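Local coordinates for protein sesquisabinene B synthase 2 (Santalum album, PDB 6A2A) that probably catalyses the metal-dependent cyclisation of farnesyl diphosphate to the sesquiterpene sesquisabinene B, as a plant terpene synthase, at residues N421-S426 / L447-S452; D440-L445 / S515-P520. All coordinates share one frame; numbering follows the deposited sequence.

Interaction 1: N421-S426 / L447-S452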
loop_
_atom_site.group_PDB
_atom_site.type_symbol
_atom_site.label_atom_id
_atom_site.label_comp_id
_atom_site.label_asym_id
_atom_site.label_seq_id
_atom_site.Cartn_x
_atom_site.Cartn_y
_atom_site.Cartn_z
ATOM N N ASN A 421 -21.124 9.817 2.680
ATOM C CA ASN A 421 -20.085 8.896 2.188
ATOM C C ASN A 421 -19.104 8.525 3.309
ATOM O O ASN A 421 -18.954 7.344 3.683
ATOM C CB ASN A 421 -19.364 9.545 1.009
ATOM C CG ASN A 421 -18.354 8.646 0.331
ATOM O OD1 ASN A 421 -17.900 7.650 0.911
ATOM N ND2 ASN A 421 -18.028 9.020 -0.908
ATOM N N LEU A 422 -18.512 9.547 3.946
ATOM C CA LEU A 422 -17.507 9.292 4.970
ATOM C C LEU A 422 -18.127 8.581 6.171
ATOM O O LEU A 422 -17.500 7.679 6.712
ATOM C CB LEU A 422 -16.863 10.619 5.381
ATOM C CG LEU A 422 -15.907 11.188 4.338
ATOM C CD1 LEU A 422 -15.589 12.637 4.618
ATOM C CD2 LEU A 422 -14.653 10.359 4.263
ATOM N N LEU A 423 -19.322 8.985 6.593
ATOM C CA LEU A 423 -19.938 8.381 7.802
ATOM C C LEU A 423 -20.440 6.952 7.567
ATOM O O LEU A 423 -20.206 6.052 8.385
ATOM C CB LEU A 423 -21.054 9.277 8.353
ATOM C CG LEU A 423 -20.571 10.521 9.107
ATOM C CD1 LEU A 423 -21.766 11.387 9.391
ATOM C CD2 LEU A 423 -19.841 10.206 10.382
ATOM N N VAL A 424 -21.156 6.718 6.470
ATOM C CA VAL A 424 -21.595 5.379 6.156
ATOM C C VAL A 424 -20.392 4.463 5.998
ATOM O O VAL A 424 -20.408 3.321 6.512
ATOM C CB VAL A 424 -22.479 5.361 4.913
ATOM C CG1 VAL A 424 -22.724 3.953 4.416
ATOM C CG2 VAL A 424 -23.763 6.140 5.147
ATOM N N THR A 425 -19.324 4.948 5.363
ATOM C CA THR A 425 -18.114 4.144 5.261
ATOM C C THR A 425 -17.571 3.820 6.659
ATOM O O THR A 425 -17.223 2.691 6.935
ATOM C CB THR A 425 -17.059 4.812 4.381
ATOM O OG1 THR A 425 -17.629 5.001 3.072
ATOM C CG2 THR A 425 -15.802 3.975 4.277
ATOM N N SER A 426 -17.500 4.813 7.542
ATOM C CA SER A 426 -17.006 4.601 8.890
ATOM C C SER A 426 -17.832 3.535 9.635
ATOM O O SER A 426 -17.262 2.780 10.429
ATOM C CB SER A 426 -16.924 5.889 9.636
ATOM O OG SER A 426 -18.166 6.354 10.177
ATOM N N LEU A 447 -32.232 10.732 12.024
ATOM C CA LEU A 447 -32.011 12.118 12.507
ATOM C C LEU A 447 -30.555 12.383 12.943
ATOM O O LEU A 447 -30.021 13.441 12.573
ATOM C CB LEU A 447 -32.959 12.366 13.679
ATOM C CG LEU A 447 -32.866 13.738 14.356
ATOM C CD1 LEU A 447 -33.203 14.848 13.391
ATOM C CD2 LEU A 447 -33.810 13.769 15.550
ATOM N N PHE A 448 -29.964 11.509 13.716
ATOM C CA PHE A 448 -28.590 11.683 14.250
ATOM C C PHE A 448 -27.601 11.942 13.115
ATOM O O PHE A 448 -26.780 12.814 13.209
ATOM C CB PHE A 448 -28.160 10.412 14.969
ATOM C CG PHE A 448 -26.853 10.474 15.709
ATOM C CD1 PHE A 448 -26.577 11.502 16.585
ATOM C CD2 PHE A 448 -25.924 9.465 15.566
ATOM C CE1 PHE A 448 -25.385 11.534 17.279
ATOM C CE2 PHE A 448 -24.735 9.499 16.260
ATOM C CZ PHE A 448 -24.474 10.537 17.109
ATOM N N VAL A 449 -27.688 11.140 12.090
ATOM C CA VAL A 449 -26.755 11.251 10.940
ATOM C C VAL A 449 -27.127 12.466 10.094
ATOM O O VAL A 449 -26.246 13.165 9.664
ATOM C CB VAL A 449 -26.782 9.950 10.131
ATOM C CG1 VAL A 449 -25.829 10.012 8.967
ATOM C CG2 VAL A 449 -26.498 8.768 11.026
ATOM N N ARG A 450 -28.397 12.695 9.885
ATOM C CA ARG A 450 -28.850 13.838 9.067
ATOM C C ARG A 450 -28.346 15.144 9.700
ATOM O O ARG A 450 -27.887 15.969 8.991
ATOM C CB ARG A 450 -30.373 13.840 8.981
ATOM C CG ARG A 450 -30.943 14.765 7.923
ATOM C CD ARG A 450 -32.449 14.895 8.017
ATOM N NE ARG A 450 -33.007 15.638 6.915
ATOM C CZ ARG A 450 -33.990 16.523 6.975
ATOM N NH1 ARG A 450 -34.282 17.209 5.890
ATOM N NH2 ARG A 450 -34.689 16.724 8.079
ATOM N N ALA A 451 -28.482 15.266 10.999
ATOM C CA ALA A 451 -28.039 16.468 11.733
ATOM C C ALA A 451 -26.540 16.690 11.489
ATOM O O ALA A 451 -26.152 17.786 11.160
ATOM C CB ALA A 451 -28.357 16.300 13.194
ATOM N N SER A 452 -25.756 15.658 11.640
ATOM C CA SER A 452 -24.292 15.735 11.425
ATOM C C SER A 452 -23.982 16.183 9.995
ATOM O O SER A 452 -23.232 17.104 9.837
ATOM C CB SER A 452 -23.640 14.435 11.745
ATOM O OG SER A 452 -22.265 14.478 11.508
#
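The carbonyl oxygen Leu423 O, on the residue whose side chain reaches over to Val449 and Ser452, accepts a 2.7 Å bond from Ser426 OG. The hydroxyl comes in at a C=O...donor angle of 120° and lies 17° off the carbonyl plane; the bond turns the serine hydroxyl back onto its own helix. Two residues earlier, Asn421 O is gripped from opposite faces of its plane, by Thr425 OG1 at 2.8 Å and by Thr425 N at 2.9 Å. Across to 447-452 the work falls to Leu423. Leu423 CG lies beside the backbone N and anti to the carbonyl carbon (chi1 -76°), and this carries the methyl CD1 outward as the part that touches. CD1 is 3.8 Å from Ser452 OG and, more loosely, 4.3 Å from Val449 CG1, so a single methyl meets two residues three positions apart on the facing helix. The contact belongs to the all-helical class I terpene synthase fold, in whose metal-binding domain helix 419-430 packs beside helix 447-462, with the short helix 436-443 joining them in the chain. The nearest CA atoms, Leu423 CA and Val449 CA, are 8.0 Å apart, and the touching residues are all buried. Ser452 OG is also hydrogen-bonded to Thr525 O of helix 521-535, which meets the polar demand of the hydroxyl beside the leucine methyl. Val424, next along the helix, rests on Cys379 and Val383 of helix 377-400. Further along helix 447-462, away from this packing, lies Asn460, which binds magnesium in a structure of this protein though no ion is bound to this chain here.

Interaction 2: D440-L445 / S515-P520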
loop_
_atom_site.group_PDB
_atom_site.type_symbol
_atom_site.label_atom_id
_atom_site.label_comp_id
_atom_site.label_asym_id
_atom_site.label_seq_id
_atom_site.Cartn_x
_atom_site.Cartn_y
_atom_site.Cartn_z
ATOM N N ASP A 440 -28.224 0.039 4.858
ATOM C CA ASP A 440 -29.315 0.768 4.236
ATOM C C ASP A 440 -29.869 1.765 5.311
ATOM O O ASP A 440 -30.236 2.935 4.981
ATOM C CB ASP A 440 -30.436 -0.177 3.826
ATOM C CG ASP A 440 -30.166 -0.924 2.484
ATOM O OD1 ASP A 440 -29.227 -0.547 1.775
ATOM O OD2 ASP A 440 -30.952 -1.870 2.182
ATOM N N TYR A 441 -30.031 1.275 6.532
ATOM C CA TYR A 441 -30.537 2.124 7.654
ATOM C C TYR A 441 -29.632 3.382 7.833
ATOM O O TYR A 441 -30.135 4.499 7.839
ATOM C CB TYR A 441 -30.610 1.333 8.957
ATOM C CG TYR A 441 -30.929 2.196 10.155
ATOM C CD1 TYR A 441 -32.182 2.727 10.357
ATOM C CD2 TYR A 441 -29.935 2.532 11.052
ATOM C CE1 TYR A 441 -32.457 3.558 11.434
ATOM C CE2 TYR A 441 -30.199 3.316 12.160
ATOM C CZ TYR A 441 -31.457 3.856 12.333
ATOM O OH TYR A 441 -31.691 4.635 13.442
ATOM N N VAL A 442 -28.342 3.199 7.928
ATOM C CA VAL A 442 -27.459 4.365 8.148
ATOM C C VAL A 442 -27.527 5.276 6.914
ATOM O O VAL A 442 -27.595 6.441 7.058
ATOM C CB VAL A 442 -26.027 3.952 8.501
ATOM C CG1 VAL A 442 -25.184 5.181 8.803
ATOM C CG2 VAL A 442 -26.027 3.029 9.685
ATOM N N ASN A 443 -27.566 4.717 5.707
ATOM C CA ASN A 443 -27.612 5.520 4.522
ATOM C C ASN A 443 -29.000 6.161 4.311
ATOM O O ASN A 443 -29.075 7.067 3.500
ATOM C CB ASN A 443 -27.179 4.726 3.286
ATOM C CG ASN A 443 -26.727 5.631 2.154
ATOM O OD1 ASN A 443 -26.123 6.718 2.358
ATOM N ND2 ASN A 443 -27.113 5.246 0.947
ATOM N N SER A 444 -29.992 5.846 5.155
ATOM C CA SER A 444 -31.355 6.426 5.047
ATOM C C SER A 444 -31.442 7.745 5.813
ATOM O O SER A 444 -32.489 8.400 5.771
ATOM C CB SER A 444 -32.421 5.460 5.521
ATOM O OG SER A 444 -32.365 5.232 6.909
ATOM N N LEU A 445 -30.343 8.106 6.485
ATOM C CA LEU A 445 -30.188 9.342 7.228
ATOM C C LEU A 445 -31.209 9.423 8.380
ATOM O O LEU A 445 -32.101 10.266 8.425
ATOM C CB LEU A 445 -30.275 10.542 6.283
ATOM C CG LEU A 445 -29.132 10.699 5.258
ATOM C CD1 LEU A 445 -28.949 12.136 4.876
ATOM C CD2 LEU A 445 -27.802 10.121 5.746
ATOM N N SER A 515 -29.796 4.570 20.572
ATOM C CA SER A 515 -29.950 3.263 19.913
ATOM C C SER A 515 -30.575 3.529 18.544
ATOM O O SER A 515 -31.420 4.399 18.413
ATOM C CB SER A 515 -30.753 2.291 20.770
ATOM O OG SER A 515 -31.755 1.612 20.018
ATOM N N PRO A 516 -30.159 2.794 17.530
ATOM C CA PRO A 516 -29.327 1.597 17.539
ATOM C C PRO A 516 -27.812 1.808 17.460
ATOM O O PRO A 516 -27.062 0.828 17.420
ATOM C CB PRO A 516 -29.811 0.893 16.271
ATOM C CG PRO A 516 -30.063 2.019 15.330
ATOM C CD PRO A 516 -30.669 3.097 16.201
ATOM N N PHE A 517 -27.344 3.063 17.486
ATOM C CA PHE A 517 -25.916 3.308 17.310
ATOM C C PHE A 517 -25.126 3.087 18.601
ATOM O O PHE A 517 -25.652 3.225 19.698
ATOM C CB PHE A 517 -25.751 4.720 16.749
ATOM C CG PHE A 517 -26.335 4.889 15.375
ATOM C CD1 PHE A 517 -25.892 4.072 14.352
ATOM C CD2 PHE A 517 -27.274 5.865 15.105
ATOM C CE1 PHE A 517 -26.392 4.231 13.077
ATOM C CE2 PHE A 517 -27.753 6.044 13.813
ATOM C CZ PHE A 517 -27.354 5.187 12.820
ATOM N N ALA A 518 -23.875 2.721 18.425
ATOM C CA ALA A 518 -22.918 2.493 19.495
ATOM C C ALA A 518 -21.613 3.205 19.166
ATOM O O ALA A 518 -21.381 3.618 18.028
ATOM C CB ALA A 518 -22.637 1.027 19.647
ATOM N N GLU A 519 -20.732 3.219 20.138
ATOM C CA GLU A 519 -19.316 3.560 19.857
ATOM C C GLU A 519 -18.695 2.535 18.909
ATOM O O GLU A 519 -18.995 1.348 18.987
ATOM C CB GLU A 519 -18.525 3.632 21.164
ATOM C CG GLU A 519 -19.033 4.731 22.090
ATOM C CD GLU A 519 -18.819 6.159 21.633
ATOM O OE1 GLU A 519 -18.218 6.358 20.531
ATOM O OE2 GLU A 519 -19.301 7.073 22.318
ATOM N N PRO A 520 -17.797 2.956 18.021
ATOM C CA PRO A 520 -17.278 4.315 17.905
ATOM C C PRO A 520 -18.027 5.240 16.930
ATOM O O PRO A 520 -17.733 6.442 16.855
ATOM C CB PRO A 520 -15.868 4.119 17.349
ATOM C CG PRO A 520 -16.003 2.869 16.524
ATOM C CD PRO A 520 -16.968 2.001 17.308
#
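Tyr441 and Phe517 reach for each other from opposite directions, and their rings meet obliquely, with centroids 5.6 Å apart and planes at 35°. The nearest atoms of the pair are Tyr441 CE2 and Phe517 CZ, at 3.5 Å. The tyrosine gets there because its CG is anti to the backbone N (chi1 172°), which throws the ring clear of the helix. Beyond it, Pro516, which follows a cis peptide bond, takes the outer part of the same ring, its CG lying 3.4 Å from Tyr441 CE2 and its CD 3.3 Å from Tyr441 OH, so the phenol is gripped by a proline and a phenylalanine that follow each other in the chain. Val442 approaches Phe517 differently, setting its CG2 methyl in the plane of the ring, 3.6 Å from Phe517 CE1 at the edge. The phenylalanine is further lodged against Phe521 and Pro446, while Tyr441 also rests on Pro446. Cutting Tyr441 back to an alanine would probably leave Pro516 CG and CD and Phe517 CZ without their aromatic partner, opening a gap at the margin of the contact. What results is hydrophobic packing of the loop between helices 489-510 and 521-535 onto helix 436-443, within the alpha-helical terpene synthase fold and away from the metal site.

Both contacts use the chain around helix 436-443: interaction 2 takes that helix itself, while interaction 1 pairs the helices that precede and follow it, 419-430 and 447-462. Their segments alternate along the sequence and their centres lie about 8 Å apart, joined by packing of Val424 CG2 on Val442 CG1 and of Phe448 on Phe517. Interaction 1 is a core contact, a small one between two helices, with hydroxyls that bond to nearby backbone carbonyls. Interaction 2, further from the chain's centre, is only partly buried and larger in surface; aromatic rings and a proline do the work, fixing a loop against a helix rather than one helix against another.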